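Side-chain contact in Thg1-like uncharacterized protein (Bacillus thuringiensis, PDB 4KGM), which binds ATP and magnesium ions in a polymerase palm-like catalytic domain and probably transfers nucleotides to tRNA, as tRNA(His) guanylyltransferases do: residues F53-T56 / C57-L60. Numbering follows the deposited sequence.
Sequences FWET and CKYL
Glu55 and Lys58 meet three residues apart on one helix through a weak salt bridge, with Lys58 NZ 3.4 Å from Glu55 OE2. The glutamate chain is bent at chi2 (-59°) while the lysine runs extended beyond CG; the two side chains cross at a slant, and Lys58 CD and CE also come within 3.7 Å of Glu55 OE2. Four backbone N-H groups are satisfied i to i+4: Cys57 N donates to Phe53 O at 2.7 Å, Lys58 N to Trp54 O and Tyr59 N to Glu55 O, both at 3.1 Å and the latter with an N-H...O angle of 162°, and Leu60 N to Thr56 O at 2.9 Å. The residues belong to helix 47-63, which packs on the antiparallel sheet of the palm-like domain; Cys57 and Leu60 both touch Ile77, the Phe53 ring stacks on His72, and the Phe53 side chain lies about 6 Å from the bound ATP. On the flank facing helix 97-119, Thr56 turns OG1 beside its own backbone N (chi1 -62°), where the hydroxyl hydrogen-bonds to Ala52 O, one turn earlier. The same rotation places CG2 alongside Leu60, 4.1 Å from its CD1, a van der Waals contact between side chains pointing the same way. Cys57 SG lies 3.2 Å from Phe53 O, the carbonyl that already accepts Cys57 N. Further along the helix, Asn63 ND2 donates to Tyr59 O, while Tyr59 packs against Leu125 of a second subunit.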
# COMPACT_ATOMS: atom_id res chain seq x y z
N PHE A 53 -20.08 1.85 25.55
CA PHE A 53 -19.38 2.42 24.40
C PHE A 53 -18.87 3.81 24.74
O PHE A 53 -17.79 4.21 24.31
CB PHE A 53 -20.30 2.48 23.18
CG PHE A 53 -20.35 1.21 22.38
CD1 PHE A 53 -19.30 0.86 21.55
CD2 PHE A 53 -21.44 0.37 22.46
CE1 PHE A 53 -19.34 -0.30 20.81
CE2 PHE A 53 -21.49 -0.80 21.73
CZ PHE A 53 -20.44 -1.14 20.90
N TRP A 54 -19.66 4.55 25.50
CA TRP A 54 -19.31 5.92 25.87
C TRP A 54 -18.07 5.95 26.76
O TRP A 54 -17.23 6.84 26.64
CB TRP A 54 -20.49 6.62 26.55
CG TRP A 54 -21.71 6.70 25.68
CD1 TRP A 54 -21.78 6.46 24.34
CD2 TRP A 54 -23.04 7.04 26.10
NE1 TRP A 54 -23.07 6.63 23.90
CE2 TRP A 54 -23.86 6.99 24.96
CE3 TRP A 54 -23.61 7.38 27.33
CZ2 TRP A 54 -25.23 7.26 25.01
CZ3 TRP A 54 -24.96 7.66 27.38
CH2 TRP A 54 -25.76 7.59 26.22
N GLU A 55 -17.97 4.97 27.65
CA GLU A 55 -16.79 4.84 28.50
C GLU A 55 -15.60 4.37 27.66
O GLU A 55 -14.46 4.72 27.94
CB GLU A 55 -17.05 3.86 29.65
CG GLU A 55 -17.96 4.42 30.72
CD GLU A 55 -17.42 5.69 31.35
OE1 GLU A 55 -16.31 5.64 31.93
OE2 GLU A 55 -18.08 6.74 31.25
N THR A 56 -15.89 3.57 26.64
CA THR A 56 -14.87 3.12 25.71
C THR A 56 -14.36 4.31 24.90
O THR A 56 -13.15 4.48 24.72
CB THR A 56 -15.41 2.04 24.76
OG1 THR A 56 -15.82 0.90 25.52
CG2 THR A 56 -14.34 1.61 23.76
N CYS A 57 -15.29 5.13 24.44
CA CYS A 57 -14.97 6.33 23.67
C CYS A 57 -14.07 7.29 24.44
O CYS A 57 -13.19 7.92 23.86
CB CYS A 57 -16.24 7.05 23.23
SG CYS A 57 -17.16 6.22 21.93
N LYS A 58 -14.30 7.40 25.74
CA LYS A 58 -13.47 8.24 26.59
C LYS A 58 -12.07 7.66 26.68
O LYS A 58 -11.08 8.36 26.49
CB LYS A 58 -14.07 8.36 27.99
CG LYS A 58 -15.40 9.09 28.06
CD LYS A 58 -15.88 9.19 29.50
CE LYS A 58 -17.18 9.97 29.61
NZ LYS A 58 -17.61 10.12 31.03
N TYR A 59 -12.00 6.36 26.95
CA TYR A 59 -10.74 5.64 27.09
C TYR A 59 -9.88 5.76 25.84
O TYR A 59 -8.65 5.86 25.93
CB TYR A 59 -11.03 4.16 27.39
CG TYR A 59 -9.81 3.31 27.64
CD1 TYR A 59 -9.05 3.46 28.80
CD2 TYR A 59 -9.42 2.34 26.73
CE1 TYR A 59 -7.94 2.68 29.03
CE2 TYR A 59 -8.31 1.55 26.96
CZ TYR A 59 -7.57 1.72 28.11
OH TYR A 59 -6.46 0.93 28.33
N LEU A 60 -10.52 5.77 24.68
CA LEU A 60 -9.81 5.90 23.41
C LEU A 60 -9.22 7.29 23.24
O LEU A 60 -8.05 7.44 22.91
CB LEU A 60 -10.75 5.58 22.24
CG LEU A 60 -11.13 4.12 22.04
CD1 LEU A 60 -12.29 3.99 21.07
CD2 LEU A 60 -9.94 3.32 21.55